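Local coordinates for protein nicotinate-nucleotide--dimethylbenzimidazole phosphoribosyltransferase (Thermus thermophilus HB8, PDB 1WX1) that probably catalyses transfer of the phosphoribosyl group from nicotinate mononucleotide to 5,6-dimethylbenzimidazole, yielding alpha-ribazole 5'-phosphate for cobalamin biosynthesis, at residues 173-176 against 177-181; 194-197 against 198-202. One frame throughout, in Å; residues are numbered along the deposited sequence.

Contact 1 of 2, residues 173-176 against 177-181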
ATOM      1  N   ALA A 173      -8.001   3.042 -27.338  1.00 17.17           N
ATOM      2  CA  ALA A 173      -8.741   2.510 -28.472  1.00 17.73           C
ATOM      3  C   ALA A 173      -9.271   1.115 -28.165  1.00 19.10           C
ATOM      4  O   ALA A 173     -10.451   0.818 -28.400  1.00 18.89           O
ATOM      5  CB  ALA A 173      -7.849   2.472 -29.711  1.00 18.76           C
ATOM      6  N   LEU A 174      -8.397   0.264 -27.638  1.00 17.07           N
ATOM      7  CA  LEU A 174      -8.774  -1.100 -27.303  1.00 16.54           C
ATOM      8  C   LEU A 174      -9.843  -1.109 -26.215  1.00 17.18           C
ATOM      9  O   LEU A 174     -10.798  -1.886 -26.276  1.00 18.61           O
ATOM     10  CB  LEU A 174      -7.548  -1.888 -26.837  1.00 17.53           C
ATOM     11  CG  LEU A 174      -7.805  -3.342 -26.424  1.00 19.45           C
ATOM     12  CD1 LEU A 174      -8.441  -4.100 -27.584  1.00 19.12           C
ATOM     13  CD2 LEU A 174      -6.490  -4.001 -26.018  1.00 16.40           C
ATOM     14  N   THR A 175      -9.688  -0.241 -25.224  1.00 17.67           N
ATOM     15  CA  THR A 175     -10.656  -0.181 -24.137  1.00 18.32           C
ATOM     16  C   THR A 175     -12.015   0.272 -24.665  1.00 20.42           C
ATOM     17  O   THR A 175     -13.044  -0.337 -24.367  1.00 20.54           O
ATOM     18  CB  THR A 175     -10.185   0.772 -23.033  1.00 17.31           C
ATOM     19  OG1 THR A 175      -8.968   0.272 -22.462  1.00 17.87           O
ATOM     20  CG2 THR A 175     -11.243   0.894 -21.939  1.00 18.80           C
ATOM     21  N   ALA A 176     -12.014   1.340 -25.457  1.00 21.18           N
ATOM     22  CA  ALA A 176     -13.251   1.860 -26.027  1.00 21.96           C
ATOM     23  C   ALA A 176     -13.941   0.796 -26.881  1.00 22.04           C
ATOM     24  O   ALA A 176     -15.156   0.604 -26.790  1.00 23.06           O
ATOM     25  CB  ALA A 176     -12.960   3.110 -26.865  1.00 20.69           C
ATOM     26  N   ALA A 177     -13.162   0.092 -27.695  1.00 20.99           N
ATOM     27  CA  ALA A 177     -13.706  -0.939 -28.566  1.00 22.20           C
ATOM     28  C   ALA A 177     -14.322  -2.109 -27.794  1.00 24.72           C
ATOM     29  O   ALA A 177     -15.430  -2.551 -28.106  1.00 22.47           O
ATOM     30  CB  ALA A 177     -12.621  -1.447 -29.513  1.00 20.18           C
ATOM     31  N   LEU A 178     -13.607  -2.604 -26.788  1.00 23.27           N
ATOM     32  CA  LEU A 178     -14.093  -3.725 -25.988  1.00 24.22           C
ATOM     33  C   LEU A 178     -15.268  -3.370 -25.084  1.00 25.35           C
ATOM     34  O   LEU A 178     -16.155  -4.192 -24.871  1.00 28.03           O
ATOM     35  CB  LEU A 178     -12.963  -4.288 -25.120  1.00 21.86           C
ATOM     36  CG  LEU A 178     -11.732  -4.819 -25.853  1.00 22.34           C
ATOM     37  CD1 LEU A 178     -10.733  -5.369 -24.840  1.00 21.89           C
ATOM     38  CD2 LEU A 178     -12.150  -5.901 -26.825  1.00 24.29           C
ATOM     39  N   LEU A 179     -15.270  -2.155 -24.545  1.00 26.45           N
ATOM     40  CA  LEU A 179     -16.337  -1.731 -23.648  1.00 28.95           C
ATOM     41  C   LEU A 179     -17.421  -0.897 -24.328  1.00 31.76           C
ATOM     42  O   LEU A 179     -18.436  -0.575 -23.710  1.00 32.87           O
ATOM     43  CB  LEU A 179     -15.751  -0.940 -22.483  1.00 26.52           C
ATOM     44  CG  LEU A 179     -14.685  -1.653 -21.647  1.00 26.35           C
ATOM     45  CD1 LEU A 179     -14.290  -0.759 -20.496  1.00 25.89           C
ATOM     46  CD2 LEU A 179     -15.213  -2.983 -21.127  1.00 25.36           C
ATOM     47  N   GLY A 180     -17.203  -0.548 -25.592  1.00 31.76           N
ATOM     48  CA  GLY A 180     -18.179   0.247 -26.318  1.00 33.82           C
ATOM     49  C   GLY A 180     -18.288   1.665 -25.793  1.00 34.87           C
ATOM     50  O   GLY A 180     -19.369   2.254 -25.787  1.00 36.79           O
ATOM     51  N   LEU A 181     -17.167   2.218 -25.348  1.00 34.70           N
ATOM     52  CA  LEU A 181     -17.138   3.576 -24.823  1.00 35.29           C
ATOM     53  C   LEU A 181     -16.669   4.564 -25.885  1.00 36.71           C
ATOM     54  O   LEU A 181     -16.031   4.180 -26.865  1.00 36.98           O
ATOM     55  CB  LEU A 181     -16.203   3.653 -23.615  1.00 36.34           C
ATOM     56  CG  LEU A 181     -16.616   2.858 -22.375  1.00 36.61           C
ATOM     57  CD1 LEU A 181     -15.525   2.941 -21.321  1.00 35.75           C
ATOM     58  CD2 LEU A 181     -17.932   3.413 -21.836  1.00 38.34           C
TER
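The flat groups that meet here are peptide groups: Leu181 N meets Ala176 O in the carbonyl plane, on a lone pair, at 3.0 Å and a C=O...N angle of 128°. Gly180 N presses on the same Ala176 O but forms only a weak, bent bond. The two earlier carbonyls, of Ala173 and Leu174, are met by donors tilted off their planes, as in regular helix; Leu179 N closes on Thr175 O at 2.9 Å. The bond from Leu181 spans five residues, a six-to-one link of the kind also found in Schellman motifs, and it ends the helix where Gly180 turns to positive phi. Outside the backbone, Leu174 CG stands opposite the backbone N (chi1 179°), which brings CD1 forward along the helix to 3.8 Å from Leu178 CG; the two side chains cross at a slant. Leu178 CG also rides on Leu174 O at 3.1 Å. One residue on, Thr175 CG2 lies alongside Leu179, 3.8 Å from CD1, while OG1 turns back to Ala171 O and also bonds Gln286 NE2. Thus the end of helix 167-179 is wedged among helices: 252-264 meets Thr175, Leu178 and Leu179 through Leu259, 218-225 covers Leu174 and Ala177, and Val186 of 183-186 and Leu209 of 195-210 close over Ala176.

Contact 2 of 2, residues 194-197 against 198-202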
ATOM      1  N   GLY A 194      -0.649  18.664 -23.633  1.00 51.37           N
ATOM      2  CA  GLY A 194      -1.383  19.799 -24.162  1.00 50.11           C
ATOM      3  C   GLY A 194      -2.764  19.419 -24.665  1.00 49.27           C
ATOM      4  O   GLY A 194      -3.031  18.248 -24.936  1.00 49.18           O
ATOM      5  N   GLU A 195      -3.644  20.407 -24.791  1.00 47.67           N
ATOM      6  CA  GLU A 195      -5.000  20.154 -25.262  1.00 45.86           C
ATOM      7  C   GLU A 195      -4.998  19.652 -26.696  1.00 42.07           C
ATOM      8  O   GLU A 195      -5.843  18.844 -27.074  1.00 40.71           O
ATOM      9  CB  GLU A 195      -5.848  21.420 -25.143  1.00 49.04           C
ATOM     10  CG  GLU A 195      -6.043  21.869 -23.707  1.00 54.50           C
ATOM     11  CD  GLU A 195      -6.709  20.805 -22.849  1.00 57.42           C
ATOM     12  OE1 GLU A 195      -7.885  20.474 -23.115  1.00 60.16           O
ATOM     13  OE2 GLU A 195      -6.057  20.296 -21.911  1.00 58.54           O
ATOM     14  N   GLU A 196      -4.046  20.124 -27.494  1.00 38.27           N
ATOM     15  CA  GLU A 196      -3.963  19.675 -28.875  1.00 36.64           C
ATOM     16  C   GLU A 196      -3.652  18.182 -28.962  1.00 33.24           C
ATOM     17  O   GLU A 196      -4.208  17.478 -29.817  1.00 31.09           O
ATOM     18  CB  GLU A 196      -2.915  20.479 -29.648  1.00 39.72           C
ATOM     19  CG  GLU A 196      -3.491  21.636 -30.467  1.00 44.91           C
ATOM     20  CD  GLU A 196      -4.605  21.187 -31.404  1.00 49.14           C
ATOM     21  OE1 GLU A 196      -5.775  21.126 -30.959  1.00 50.00           O
ATOM     22  OE2 GLU A 196      -4.311  20.879 -32.582  1.00 51.02           O
ATOM     23  N   GLY A 197      -2.782  17.702 -28.070  1.00 31.56           N
ATOM     24  CA  GLY A 197      -2.412  16.296 -28.055  1.00 29.70           C
ATOM     25  C   GLY A 197      -3.650  15.501 -27.707  1.00 29.93           C
ATOM     26  O   GLY A 197      -3.947  14.499 -28.371  1.00 28.74           O
ATOM     27  N   LEU A 198      -4.395  15.989 -26.716  1.00 30.30           N
ATOM     28  CA  LEU A 198      -5.616  15.410 -26.219  1.00 30.45           C
ATOM     29  C   LEU A 198      -6.542  15.150 -27.385  1.00 28.37           C
ATOM     30  O   LEU A 198      -7.068  14.059 -27.563  1.00 27.28           O
ATOM     31  CB  LEU A 198      -6.259  16.408 -25.254  1.00 34.23           C
ATOM     32  CG  LEU A 198      -6.773  15.740 -23.976  1.00 38.01           C
ATOM     33  CD1 LEU A 198      -5.638  15.249 -23.077  1.00 40.25           C
ATOM     34  CD2 LEU A 198      -7.623  16.677 -23.118  1.00 36.95           C
ATOM     35  N   ARG A 199      -6.741  16.221 -28.136  1.00 27.99           N
ATOM     36  CA  ARG A 199      -7.598  16.204 -29.287  1.00 25.50           C
ATOM     37  C   ARG A 199      -7.139  15.189 -30.335  1.00 23.16           C
ATOM     38  O   ARG A 199      -7.949  14.446 -30.899  1.00 20.17           O
ATOM     39  CB  ARG A 199      -7.627  17.595 -29.917  1.00 26.51           C
ATOM     40  CG  ARG A 199      -8.691  17.757 -30.975  1.00 28.75           C
ATOM     41  CD  ARG A 199      -8.636  19.148 -31.579  1.00 31.69           C
ATOM     42  NE  ARG A 199      -9.630  19.311 -32.632  1.00 34.56           N
ATOM     43  CZ  ARG A 199      -9.576  20.249 -33.568  1.00 35.08           C
ATOM     44  NH1 ARG A 199      -8.570  21.114 -33.580  1.00 35.30           N
ATOM     45  NH2 ARG A 199     -10.521  20.316 -34.496  1.00 36.80           N
ATOM     46  N   ARG A 200      -5.840  15.158 -30.633  1.00 22.02           N
ATOM     47  CA  ARG A 200      -5.375  14.200 -31.634  1.00 21.72           C
ATOM     48  C   ARG A 200      -5.511  12.776 -31.132  1.00 19.92           C
ATOM     49  O   ARG A 200      -5.775  11.882 -31.909  1.00 18.41           O
ATOM     50  CB  ARG A 200      -3.963  14.514 -32.058  1.00 24.34           C
ATOM     51  CG  ARG A 200      -3.923  15.799 -32.861  1.00 26.25           C
ATOM     52  CD  ARG A 200      -2.527  16.073 -33.395  1.00 28.45           C
ATOM     53  NE  ARG A 200      -1.541  15.951 -32.327  1.00 28.49           N
ATOM     54  CZ  ARG A 200      -0.858  16.968 -31.792  1.00 30.61           C
ATOM     55  NH1 ARG A 200      -1.032  18.218 -32.222  1.00 31.00           N
ATOM     56  NH2 ARG A 200      -0.002  16.749 -30.799  1.00 28.33           N
ATOM     57  N   LYS A 201      -5.377  12.560 -29.826  1.00 20.56           N
ATOM     58  CA  LYS A 201      -5.511  11.201 -29.297  1.00 22.84           C
ATOM     59  C   LYS A 201      -6.952  10.760 -29.466  1.00 21.76           C
ATOM     60  O   LYS A 201      -7.202   9.657 -29.935  1.00 21.40           O
ATOM     61  CB  LYS A 201      -5.092  11.108 -27.820  1.00 23.20           C
ATOM     62  CG  LYS A 201      -3.625  11.421 -27.589  1.00 28.31           C
ATOM     63  CD  LYS A 201      -3.047  10.612 -26.441  1.00 34.39           C
ATOM     64  CE  LYS A 201      -3.705  10.935 -25.120  1.00 35.78           C
ATOM     65  NZ  LYS A 201      -3.034  10.198 -24.010  1.00 38.69           N
ATOM     66  N   ARG A 202      -7.896  11.638 -29.125  1.00 22.61           N
ATOM     67  CA  ARG A 202      -9.307  11.305 -29.268  1.00 23.17           C
ATOM     68  C   ARG A 202      -9.648  11.012 -30.722  1.00 23.00           C
ATOM     69  O   ARG A 202     -10.402  10.079 -31.015  1.00 22.61           O
ATOM     70  CB  ARG A 202     -10.197  12.447 -28.777  1.00 26.78           C
ATOM     71  CG  ARG A 202     -10.021  12.795 -27.314  1.00 33.87           C
ATOM     72  CD  ARG A 202     -10.692  14.119 -27.016  1.00 39.47           C
ATOM     73  NE  ARG A 202     -10.372  14.630 -25.687  1.00 44.99           N
ATOM     74  CZ  ARG A 202     -10.532  15.899 -25.329  1.00 47.92           C
ATOM     75  NH1 ARG A 202     -11.000  16.777 -26.207  1.00 49.17           N
ATOM     76  NH2 ARG A 202     -10.249  16.291 -24.096  1.00 49.81           N
TER
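Arg200 N to Glu196 O and Lys201 N to Gly197 O, the latter at 2.8 Å, are among the four i to i+4 backbone bonds that build the first turns of helix 195-210; Gly194 O accepts Leu198 N. Charged side chains add to this. Glu196 OE1 approaches the edge of the Arg199 guanidinium in its plane, but NH1 is 3.8 Å away, a long salt bridge, and the carboxylate and guanidinium planes stand 60° apart. The extended Arg199 chain runs beside Glu196, so that CD comes within 3.5 Å of the same OE1. Arg200 behaves differently: a bend at chi3 (-49°) folds its guanidinium back over the turn, with Glu196 O lying 3.8 Å above the plane, over its centre, and Gly197 CA 3.7 Å from NH2. Glu196 OE2 stays beyond bridging range of this group, whose NH2 bonds Gly62 O while NE makes a weak bond to Glu61 O. With alanine in place of Arg200, Gly62 O would probably lose this donor, and Glu196 O and the Gly197 backbone would be left without the guanidinium face that covers them. The acids in the first turn are likely to interact favourably with the helix dipole. Lys201 sends NZ away to Gly188 O and, weakly, to Thr168 OG1, while its CB and CG stay close to Gly197 O, CG at 3.2 Å.

Contacts 1 and 2 follow one another along the chain: contact 1 finishes helix 167-179 and contact 2 starts helix 195-210, with the short helix 183-186 and the unmodelled residues 189-193 between. Their centres lie 18 Å apart and their nearest atoms about 7 Å, so they do not touch. The link is indirect: Leu209, farther along helix 195-210, packs on Ala176 and Ala177, and Lys201 weakly reaches Thr168 near the start of helix 167-179. Contact 1 is the deeper and more apolar of the two, about 16 Å from the chain centre against 25 Å for the charged, exposed contact 2. Both lie away from Glu304, the predicted proton acceptor.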